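Local atomic coordinates of fimbrial subunit CupB6 (Pseudomonas aeruginosa, PDB entry 5CYL), a protein that serves as the tip adhesin of a chaperone-usher pilus and probably helps the bacterium attach to surfaces and build biofilm. Residues E57-G62 / S168-P173; G62-V67 / I83-S88; V98-V101 / P105-L108; Q294-R297 / P302-M305. One frame throughout, in Å; residues are numbered along the deposited sequence.

Contact 1 of 4, residues E57-G62 / S168-P173; sequences ELVIGG and SVLAVP
Val59 and Leu170 form the apolar heart of this contact, their side chains sliding past each other in opposite directions. Val59 CG1 lies 3.6 Å from Leu170 CD1, while the second methyl, Leu170 CD2, sits 4.1 Å from the same Val59 CG1, so the valine branch faces the fork of the leucine. Val59 CG1 is turned anti to its own backbone N (chi1 -176°), a setting that carries this methyl out to the leucine. A compact beta-branched residue suits a strand, and a longer leucine suits the loop, which has to reach in to the sheet.

A second apolar touch uses backbone in place of a side chain. Leu170 CD2 rests 4.0 Å from Gly61 CA, an approach allowed because glycine has nothing projecting on that side; the backbones come nearest here, with 6.6 Å between Gly61 CA and Leu170 CA.

Polar ties run to the start of strand 106-112 and the residue before it: Leu170 N probably bonds to Pro105 O, and Ser168 O to Ala107 N. Ala107 and Val157 also touch Leu170.

Val59 and Gly61 present one face of strand 56-65, while Ile60 turns the other toward strand 118-129 of the second sheet. A loop thus covers the outer face of one sheet of a beta-sandwich.

Contact 2 of 4, residues G62-V67 / I83-S88; sequences GNWSGV and IGYRIS
Trp64 NE1 and Ile87 N both donate to one water, 3.0 Å from Trp64 NE1, and this molecule is the polar bridge between strands 56-65 and 83-90. It gives the indole N-H a partner in a largely apolar interior, and does the same for a main-chain amide. Tryptophan fits the place well, since it brings a broad hydrophobic surface together with a single polar hydrogen.

The rest is carbon against carbon. Trp64 CG stands beside the backbone N, anti to the carbonyl carbon (chi1 -82°), and the indole reaches across with its six-membered ring leading. Trp64 CZ2 comes 3.6 Å from Tyr85 CE2, and Trp64 CH2 lies 3.7 Å from Tyr85 CD2. The two rings meet rim to rim, their centroids 5.9 Å apart and their planes at 90°; neither lies over the face of the other, so this is close packing of perpendicular rings and not a T-shaped stack. Ile87 adds its CG2 methyl, 3.8 Å from Trp64 NE1, next to the bridging water.

The hydroxyl of buried Tyr85 is satisfied by Gln125 NE2 on strand 118-129. Val101 and Val146 touch the indole as well, and the short helix 191-194 reaches both rings, through Ser193 at Trp64 and Ile194 at Tyr85.

Large side chains directed inward from two facing sheets, with one water bridging them, make this part of the interior of a beta-sandwich.

Contact 3 of 4, residues V98-V101 / P105-L108; sequences VIPV and PHAL
The backbones of 98-101 and 105-108 run roughly antiparallel but too far apart to pair directly, the nearest alpha carbons, Pro100 CA and His106 CA, being 7.5 Å from each other. They belong to the crossing of a beta-sandwich in which the chain leaves strand 96-98 of one sheet, turns, and enters strand 106-112 of the other. On the way it is fastened to both layers: Ile99 N probably bonds to Ile87 O, and Pro100 O probably accepts from Trp64 N.

In the absence of direct pairing, side chains fill the gap. Deeper in the sandwich, Ile99 and Leu108 cross at about a right angle, and Ile99 CG1 touches Leu108 CD1 at 3.9 Å. The torsion of Leu108, with CG beside the backbone N and anti to the carbonyl carbon (chi1 -53°), brings the isobutyl end up to the isoleucine. Both are buried, and their branched aliphatic side chains suit the apolar interior; Ile99 also packs on Leu152, Leu154 and Ile87.

Pro100 and His106 make the more exposed half. Proline is apt in a loop leaving a strand, since it has no amide hydrogen to satisfy and its rigid ring offers a firm apolar edge. That ring meets the flat imidazole, which Asp102 steadies from the turn by bonding through OD2 to His106 NE2. The result is a CH-pi contact: Pro100 CG stands over one face of the imidazole, 3.9 Å from its centroid and 19° off the normal, displaced toward the rim so that its nearest ring atom is His106 CG at 3.7 Å.

Contact 4 of 4, residues Q294-R297 / P302-M305; sequences QRIR and PYPM
Ile296 and Arg297 receive the side chain of Tyr303 in two ways, one across its face and one at its hydroxyl. The compact part is the first. Ile296 CD1 stands over the middle of the phenol ring, 3.8 Å from the Tyr303 centroid and 12° off the normal, a well-centred CH-pi contact; Ile296 CG2 adds a second methyl 4.0 Å from Tyr303 CE2. The isoleucine chain folds back at its second torsion (chi2 -62°), which brings CD1 nearer the tyrosine although the side chain does not start out in that direction. The phenol then reaches on to the loop backbone, where Tyr303 OH accepts a hydrogen bond from Arg297 N at 3.0 Å with an N-H...O angle of 154°. Tyrosine suits this position by joining a flat apolar surface to a polar end.

Toward solvent the fit is looser. Arg297 CD lies 3.5 Å from Tyr303 OH; beyond it the chain bends again, and the guanidinium plane is turned nearly perpendicular to the phenol. Arg295 is exposed, and its CB points away from 302-305.

A buried strand tyrosine thus anchors a loop of the beta-rich fimbrial-family domain. Loop 294-297 folds over strand 299-308 beside strand 283-289, where the backbone of Ile296 is hydrogen-bonded to that of Val287. Phe258 of strand 255-260 and Leu316 of strand 311-322 also touch Ile296, while Tyr303 pairs by backbone with Ile256.

In the fold
From the N terminus, strand 56-65 serves contact 1 with its first half and contact 2 with its second, the two sharing Gly62. Contact 2 closes a short loop back onto strand 83-90, and contact 3 then closes a tighter one across the turn before strand 106-112. These two follow in series, their centres about 9 Å apart, and both nest inside the long loop that contact 1 closes when the chain returns at 168-173. Together they tie the two sheets and a covering loop of the N-terminal domain. Contact 4 comes later, a local closure in the fimbrial-family domain, its centre about 62 Å from that of contact 1.

Contact 1 of 4, residues E57-G62 / S168-P173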
loop_
_atom_site.group_PDB
_atom_site.type_symbol
_atom_site.label_atom_id
_atom_site.label_comp_id
_atom_site.label_asym_id
_atom_site.label_seq_id
_atom_site.Cartn_x
_atom_site.Cartn_y
_atom_site.Cartn_z
ATOM N N GLU A 57 28.711 4.719 -34.532
ATOM C CA GLU A 57 28.219 4.216 -33.258
ATOM C C GLU A 57 26.747 4.520 -33.071
ATOM O O GLU A 57 26.255 5.532 -33.531
ATOM C CB GLU A 57 28.987 4.821 -32.097
ATOM C CG GLU A 57 30.122 3.978 -31.576
ATOM C CD GLU A 57 30.831 4.655 -30.424
ATOM O OE1 GLU A 57 30.609 5.891 -30.205
ATOM O OE2 GLU A 57 31.610 3.929 -29.749
ATOM N N LEU A 58 26.073 3.626 -32.363
ATOM C CA LEU A 58 24.694 3.855 -31.950
ATOM C C LEU A 58 24.716 4.295 -30.492
ATOM O O LEU A 58 25.055 3.507 -29.617
ATOM C CB LEU A 58 23.886 2.576 -32.129
ATOM C CG LEU A 58 22.391 2.800 -32.398
ATOM C CD1 LEU A 58 22.146 3.976 -33.311
ATOM C CD2 LEU A 58 21.714 1.582 -33.008
ATOM N N VAL A 59 24.416 5.560 -30.251
ATOM C CA VAL A 59 24.417 6.105 -28.899
ATOM C C VAL A 59 23.009 6.064 -28.330
ATOM O O VAL A 59 22.074 6.613 -28.919
ATOM C CB VAL A 59 24.926 7.546 -28.869
ATOM C CG1 VAL A 59 24.991 8.024 -27.434
ATOM C CG2 VAL A 59 26.291 7.612 -29.526
ATOM N N ILE A 60 22.848 5.404 -27.195
ATOM C CA ILE A 60 21.544 5.326 -26.547
ATOM C C ILE A 60 21.471 6.373 -25.434
ATOM O O ILE A 60 22.270 6.365 -24.493
ATOM C CB ILE A 60 21.261 3.929 -26.035
ATOM C CG1 ILE A 60 21.459 2.926 -27.171
ATOM C CG2 ILE A 60 19.842 3.827 -25.510
ATOM C CD1 ILE A 60 21.478 1.479 -26.722
ATOM N N GLY A 61 20.523 7.291 -25.579
ATOM C CA GLY A 61 20.305 8.372 -24.621
ATOM C C GLY A 61 18.944 8.285 -23.943
ATOM O O GLY A 61 18.024 7.664 -24.462
ATOM N N GLY A 62 18.817 8.923 -22.788
ATOM C CA GLY A 62 17.525 9.040 -22.106
ATOM C C GLY A 62 17.377 10.353 -21.394
ATOM O O GLY A 62 18.344 10.976 -21.009
ATOM N N SER A 168 27.620 12.411 -20.697
ATOM C CA SER A 168 27.473 13.788 -21.106
ATOM C C SER A 168 26.073 14.009 -21.745
ATOM O O SER A 168 25.385 13.067 -22.193
ATOM C CB SER A 168 28.611 14.106 -22.097
ATOM O OG SER A 168 29.005 15.463 -22.043
ATOM N N VAL A 169 25.677 15.269 -21.862
ATOM C CA VAL A 169 24.575 15.598 -22.766
ATOM C C VAL A 169 24.805 14.998 -24.169
ATOM O O VAL A 169 25.901 15.069 -24.704
ATOM C CB VAL A 169 24.391 17.102 -22.918
ATOM C CG1 VAL A 169 23.014 17.388 -23.497
ATOM C CG2 VAL A 169 24.552 17.758 -21.561
ATOM N N LEU A 170 23.767 14.390 -24.736
ATOM C CA LEU A 170 23.876 13.712 -26.033
ATOM C C LEU A 170 23.435 14.681 -27.078
ATOM O O LEU A 170 22.258 15.033 -27.119
ATOM C CB LEU A 170 22.994 12.467 -26.119
ATOM C CG LEU A 170 22.824 11.916 -27.514
ATOM C CD1 LEU A 170 24.170 11.451 -28.045
ATOM C CD2 LEU A 170 21.863 10.738 -27.514
ATOM N N ALA A 171 24.380 15.134 -27.899
ATOM C CA ALA A 171 24.089 16.084 -28.995
ATOM C C ALA A 171 23.387 15.325 -30.113
ATOM O O ALA A 171 23.805 14.238 -30.484
ATOM C CB ALA A 171 25.343 16.731 -29.501
ATOM N N VAL A 172 22.278 15.861 -30.610
ATOM C CA VAL A 172 21.562 15.206 -31.705
ATOM C C VAL A 172 21.792 16.064 -32.933
ATOM O O VAL A 172 21.388 17.216 -32.946
ATOM C CB VAL A 172 20.046 15.025 -31.464
ATOM C CG1 VAL A 172 19.439 14.288 -32.645
ATOM C CG2 VAL A 172 19.782 14.236 -30.192
ATOM N N PRO A 173 22.445 15.513 -33.969
ATOM C CA PRO A 173 22.748 16.347 -35.130
ATOM C C PRO A 173 21.519 16.901 -35.836
ATOM O O PRO A 173 20.488 16.217 -35.920
ATOM C CB PRO A 173 23.501 15.387 -36.054
ATOM C CG PRO A 173 24.171 14.443 -35.126
ATOM C CD PRO A 173 23.160 14.225 -34.034
#

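Contact 2 of 4, residues G62-V67 / I83-S88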
loop_
_atom_site.group_PDB
_atom_site.type_symbol
_atom_site.label_atom_id
_atom_site.label_comp_id
_atom_site.label_asym_id
_atom_site.label_seq_id
_atom_site.Cartn_x
_atom_site.Cartn_y
_atom_site.Cartn_z
ATOM N N GLY A 62 18.817 8.923 -22.788
ATOM C CA GLY A 62 17.525 9.040 -22.106
ATOM C C GLY A 62 17.377 10.353 -21.394
ATOM O O GLY A 62 18.344 10.976 -21.009
ATOM N N ASN A 63 16.149 10.808 -21.248
ATOM C CA ASN A 63 15.863 11.874 -20.288
ATOM C C ASN A 63 14.375 11.909 -19.997
ATOM O O ASN A 63 13.567 11.415 -20.777
ATOM C CB ASN A 63 16.319 13.217 -20.818
ATOM C CG ASN A 63 15.434 13.725 -21.917
ATOM O OD1 ASN A 63 14.873 12.971 -22.699
ATOM N ND2 ASN A 63 15.304 15.027 -21.990
ATOM N N TRP A 64 14.014 12.500 -18.870
ATOM C CA TRP A 64 12.621 12.671 -18.482
ATOM C C TRP A 64 12.286 14.107 -18.800
ATOM O O TRP A 64 12.992 15.038 -18.377
ATOM C CB TRP A 64 12.406 12.437 -16.981
ATOM C CG TRP A 64 12.283 11.025 -16.565
ATOM C CD1 TRP A 64 13.273 10.241 -16.073
ATOM C CD2 TRP A 64 11.105 10.210 -16.567
ATOM N NE1 TRP A 64 12.791 8.964 -15.794
ATOM C CE2 TRP A 64 11.457 8.941 -16.068
ATOM C CE3 TRP A 64 9.790 10.433 -16.927
ATOM C CZ2 TRP A 64 10.550 7.894 -15.967
ATOM C CZ3 TRP A 64 8.872 9.378 -16.792
ATOM C CH2 TRP A 64 9.270 8.138 -16.327
ATOM N N SER A 65 11.204 14.315 -19.533
ATOM C CA SER A 65 10.723 15.693 -19.769
ATOM C C SER A 65 9.318 15.847 -19.222
ATOM O O SER A 65 8.636 14.874 -18.854
ATOM C CB SER A 65 10.754 16.053 -21.252
ATOM O OG SER A 65 10.141 15.021 -21.993
ATOM N N GLY A 66 8.863 17.090 -19.140
ATOM C CA GLY A 66 7.505 17.367 -18.659
ATOM C C GLY A 66 7.451 17.621 -17.177
ATOM O O GLY A 66 6.387 17.829 -16.601
ATOM N N VAL A 67 8.627 17.594 -16.567
ATOM C CA VAL A 67 8.846 18.041 -15.200
ATOM C C VAL A 67 10.254 18.654 -15.146
ATOM O O VAL A 67 11.186 18.111 -15.707
ATOM C CB VAL A 67 8.724 16.897 -14.177
ATOM C CG1 VAL A 67 9.127 17.375 -12.790
ATOM C CG2 VAL A 67 7.309 16.338 -14.165
ATOM N N ILE A 83 5.255 6.892 -3.396
ATOM C CA ILE A 83 6.029 5.916 -4.159
ATOM C C ILE A 83 6.562 6.564 -5.432
ATOM O O ILE A 83 5.845 7.194 -6.146
ATOM C CB ILE A 83 5.220 4.653 -4.467
ATOM C CG1 ILE A 83 4.953 3.896 -3.165
ATOM C CG2 ILE A 83 5.992 3.724 -5.395
ATOM C CD1 ILE A 83 4.058 2.673 -3.330
ATOM N N GLY A 84 7.850 6.433 -5.679
ATOM C CA GLY A 84 8.513 7.106 -6.806
ATOM C C GLY A 84 9.085 6.125 -7.821
ATOM O O GLY A 84 9.466 5.015 -7.478
ATOM N N TYR A 85 9.114 6.556 -9.075
ATOM C CA TYR A 85 9.587 5.713 -10.179
ATOM C C TYR A 85 10.933 6.212 -10.673
ATOM O O TYR A 85 11.106 7.405 -10.970
ATOM C CB TYR A 85 8.581 5.711 -11.317
ATOM C CG TYR A 85 8.982 4.870 -12.508
ATOM C CD1 TYR A 85 9.267 3.516 -12.374
ATOM C CD2 TYR A 85 9.064 5.436 -13.773
ATOM C CE1 TYR A 85 9.637 2.753 -13.467
ATOM C CE2 TYR A 85 9.392 4.671 -14.888
ATOM C CZ TYR A 85 9.701 3.328 -14.725
ATOM O OH TYR A 85 10.050 2.560 -15.797
ATOM N N ARG A 86 11.883 5.298 -10.745
ATOM C CA ARG A 86 13.235 5.592 -11.201
ATOM C C ARG A 86 13.613 4.542 -12.239
ATOM O O ARG A 86 13.458 3.347 -12.005
ATOM C CB ARG A 86 14.186 5.500 -9.997
ATOM C CG ARG A 86 15.618 5.904 -10.223
ATOM C CD ARG A 86 16.299 6.058 -8.871
ATOM N NE ARG A 86 16.391 4.799 -8.130
ATOM C CZ ARG A 86 16.641 4.697 -6.827
ATOM N NH1 ARG A 86 16.814 5.788 -6.080
ATOM N NH2 ARG A 86 16.719 3.502 -6.240
ATOM N N ILE A 87 14.110 4.965 -13.389
ATOM C CA ILE A 87 14.562 4.003 -14.414
ATOM C C ILE A 87 16.014 4.250 -14.816
ATOM O O ILE A 87 16.437 5.358 -15.059
ATOM C CB ILE A 87 13.650 3.991 -15.644
ATOM C CG1 ILE A 87 14.051 2.836 -16.564
ATOM C CG2 ILE A 87 13.649 5.344 -16.359
ATOM C CD1 ILE A 87 13.026 2.473 -17.617
ATOM N N SER A 88 16.783 3.176 -14.832
ATOM C CA SER A 88 18.218 3.249 -15.176
ATOM C C SER A 88 18.599 2.197 -16.223
ATOM O O SER A 88 17.942 1.174 -16.372
ATOM C CB SER A 88 19.090 3.167 -13.933
ATOM O OG SER A 88 18.480 2.314 -12.999
HETATM O O HOH W 1 14.526 7.467 -13.895
#

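Contact 3 of 4, residues V98-V101 / P105-L108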
loop_
_atom_site.group_PDB
_atom_site.type_symbol
_atom_site.label_atom_id
_atom_site.label_comp_id
_atom_site.label_asym_id
_atom_site.label_seq_id
_atom_site.Cartn_x
_atom_site.Cartn_y
_atom_site.Cartn_z
ATOM N N VAL A 98 21.200 6.131 -14.172
ATOM C CA VAL A 98 19.799 6.481 -14.058
ATOM C C VAL A 98 19.461 7.520 -15.128
ATOM O O VAL A 98 20.229 8.451 -15.357
ATOM C CB VAL A 98 19.476 7.045 -12.672
ATOM C CG1 VAL A 98 20.024 8.462 -12.496
ATOM C CG2 VAL A 98 17.974 7.062 -12.443
ATOM N N ILE A 99 18.347 7.334 -15.821
ATOM C CA ILE A 99 17.913 8.314 -16.806
ATOM C C ILE A 99 17.614 9.557 -16.004
ATOM O O ILE A 99 16.909 9.486 -15.020
ATOM C CB ILE A 99 16.697 7.820 -17.573
ATOM C CG1 ILE A 99 17.057 6.503 -18.308
ATOM C CG2 ILE A 99 16.183 8.905 -18.522
ATOM C CD1 ILE A 99 15.869 5.706 -18.752
ATOM N N PRO A 100 18.167 10.702 -16.399
ATOM C CA PRO A 100 17.966 11.882 -15.572
ATOM C C PRO A 100 16.740 12.683 -15.942
ATOM O O PRO A 100 16.199 12.524 -17.036
ATOM C CB PRO A 100 19.201 12.737 -15.867
ATOM C CG PRO A 100 19.568 12.391 -17.265
ATOM C CD PRO A 100 19.140 10.943 -17.476
ATOM N N VAL A 101 16.332 13.575 -15.061
ATOM C CA VAL A 101 15.329 14.560 -15.423
ATOM C C VAL A 101 16.093 15.811 -15.851
ATOM O O VAL A 101 16.666 16.491 -15.032
ATOM C CB VAL A 101 14.408 14.881 -14.240
ATOM C CG1 VAL A 101 13.412 15.946 -14.648
ATOM C CG2 VAL A 101 13.683 13.631 -13.747
ATOM N N PRO A 105 18.491 15.103 -23.639
ATOM C CA PRO A 105 18.891 13.729 -23.340
ATOM C C PRO A 105 20.374 13.586 -22.989
ATOM O O PRO A 105 21.212 14.451 -23.318
ATOM C CB PRO A 105 18.599 12.991 -24.634
ATOM C CG PRO A 105 18.748 14.036 -25.689
ATOM C CD PRO A 105 18.173 15.271 -25.070
ATOM N N HIS A 106 20.689 12.490 -22.312
ATOM C CA HIS A 106 22.065 12.203 -21.857
ATOM C C HIS A 106 22.549 10.898 -22.433
ATOM O O HIS A 106 21.751 9.976 -22.645
ATOM C CB HIS A 106 22.126 12.124 -20.339
ATOM C CG HIS A 106 22.221 13.458 -19.667
ATOM N ND1 HIS A 106 23.044 13.689 -18.582
ATOM C CD2 HIS A 106 21.628 14.642 -19.945
ATOM C CE1 HIS A 106 22.927 14.950 -18.206
ATOM N NE2 HIS A 106 22.086 15.553 -19.024
ATOM N N ALA A 107 23.841 10.813 -22.696
ATOM C CA ALA A 107 24.378 9.623 -23.327
ATOM C C ALA A 107 24.684 8.578 -22.266
ATOM O O ALA A 107 25.561 8.780 -21.440
ATOM C CB ALA A 107 25.611 9.982 -24.127
ATOM N N LEU A 108 23.952 7.468 -22.317
ATOM C CA LEU A 108 24.040 6.470 -21.249
ATOM C C LEU A 108 24.683 5.175 -21.644
ATOM O O LEU A 108 25.117 4.419 -20.783
ATOM C CB LEU A 108 22.672 6.187 -20.640
ATOM C CG LEU A 108 21.988 7.481 -20.192
ATOM C CD1 LEU A 108 20.533 7.198 -19.853
ATOM C CD2 LEU A 108 22.744 8.201 -19.075
#

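Contact 4 of 4, residues Q294-R297 / P302-M305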
loop_
_atom_site.group_PDB
_atom_site.type_symbol
_atom_site.label_atom_id
_atom_site.label_comp_id
_atom_site.label_asym_id
_atom_site.label_seq_id
_atom_site.Cartn_x
_atom_site.Cartn_y
_atom_site.Cartn_z
ATOM N N GLN A 294 -11.573 4.388 27.582
ATOM C CA GLN A 294 -12.926 4.917 27.588
ATOM C C GLN A 294 -13.860 3.766 27.349
ATOM O O GLN A 294 -13.479 2.791 26.711
ATOM C CB GLN A 294 -13.102 5.989 26.513
ATOM C CG GLN A 294 -12.037 7.068 26.532
ATOM C CD GLN A 294 -12.089 7.913 27.756
ATOM O OE1 GLN A 294 -13.145 8.398 28.102
ATOM N NE2 GLN A 294 -10.962 8.060 28.445
ATOM N N ARG A 295 -15.073 3.882 27.851
ATOM C CA ARG A 295 -16.047 2.849 27.634
ATOM C C ARG A 295 -16.493 2.851 26.183
ATOM O O ARG A 295 -16.787 3.912 25.614
ATOM C CB ARG A 295 -17.255 3.067 28.541
ATOM C CG ARG A 295 -16.981 2.749 29.983
ATOM C CD ARG A 295 -18.131 3.132 30.847
ATOM N NE ARG A 295 -17.832 2.726 32.213
ATOM C CZ ARG A 295 -18.570 3.011 33.283
ATOM N NH1 ARG A 295 -19.707 3.675 33.159
ATOM N NH2 ARG A 295 -18.179 2.623 34.491
ATOM N N ILE A 296 -16.547 1.668 25.587
ATOM C CA ILE A 296 -17.047 1.505 24.227
ATOM C C ILE A 296 -18.483 2.014 24.071
ATOM O O ILE A 296 -19.313 1.802 24.965
ATOM C CB ILE A 296 -16.995 0.004 23.864
ATOM C CG1 ILE A 296 -15.552 -0.467 23.814
ATOM C CG2 ILE A 296 -17.702 -0.314 22.533
ATOM C CD1 ILE A 296 -14.670 0.211 22.765
ATOM N N ARG A 297 -18.784 2.599 22.918
ATOM C CA ARG A 297 -20.163 2.946 22.568
ATOM C C ARG A 297 -20.702 1.919 21.627
ATOM O O ARG A 297 -20.024 1.545 20.660
ATOM C CB ARG A 297 -20.208 4.314 21.915
ATOM C CG ARG A 297 -20.057 5.438 22.933
ATOM C CD ARG A 297 -18.869 6.318 22.628
ATOM N NE ARG A 297 -19.255 7.446 21.830
ATOM C CZ ARG A 297 -19.234 8.697 22.260
ATOM N NH1 ARG A 297 -18.815 8.984 23.500
ATOM N NH2 ARG A 297 -19.628 9.677 21.441
ATOM N N PRO A 302 -16.434 3.486 15.065
ATOM C CA PRO A 302 -15.318 2.569 14.813
ATOM C C PRO A 302 -14.113 2.890 15.677
ATOM O O PRO A 302 -13.845 4.046 15.902
ATOM C CB PRO A 302 -14.988 2.788 13.326
ATOM C CG PRO A 302 -15.551 4.105 13.007
ATOM C CD PRO A 302 -16.368 4.627 14.154
ATOM N N TYR A 303 -13.412 1.861 16.136
ATOM C CA TYR A 303 -12.284 2.041 17.022
ATOM C C TYR A 303 -10.979 1.514 16.394
ATOM O O TYR A 303 -10.956 0.399 15.819
ATOM C CB TYR A 303 -12.581 1.361 18.368
ATOM C CG TYR A 303 -13.636 2.049 19.184
ATOM C CD1 TYR A 303 -13.290 3.142 19.983
ATOM C CD2 TYR A 303 -14.966 1.596 19.187
ATOM C CE1 TYR A 303 -14.237 3.783 20.741
ATOM C CE2 TYR A 303 -15.943 2.252 19.950
ATOM C CZ TYR A 303 -15.570 3.357 20.701
ATOM O OH TYR A 303 -16.485 4.006 21.501
ATOM N N PRO A 304 -9.887 2.284 16.537
ATOM C CA PRO A 304 -8.664 1.730 15.997
ATOM C C PRO A 304 -8.091 0.602 16.867
ATOM O O PRO A 304 -8.265 0.590 18.092
ATOM C CB PRO A 304 -7.710 2.942 16.004
ATOM C CG PRO A 304 -8.168 3.761 17.147
ATOM C CD PRO A 304 -9.673 3.653 17.047
ATOM N N MET A 305 -7.402 -0.332 16.222
ATOM C CA MET A 305 -6.814 -1.465 16.919
ATOM C C MET A 305 -5.310 -1.334 17.033
ATOM O O MET A 305 -4.671 -0.741 16.185
ATOM C CB MET A 305 -7.184 -2.770 16.223
ATOM C CG MET A 305 -8.653 -3.024 16.203
ATOM S SD MET A 305 -9.128 -4.425 15.212
ATOM C CE MET A 305 -8.511 -5.801 16.198
#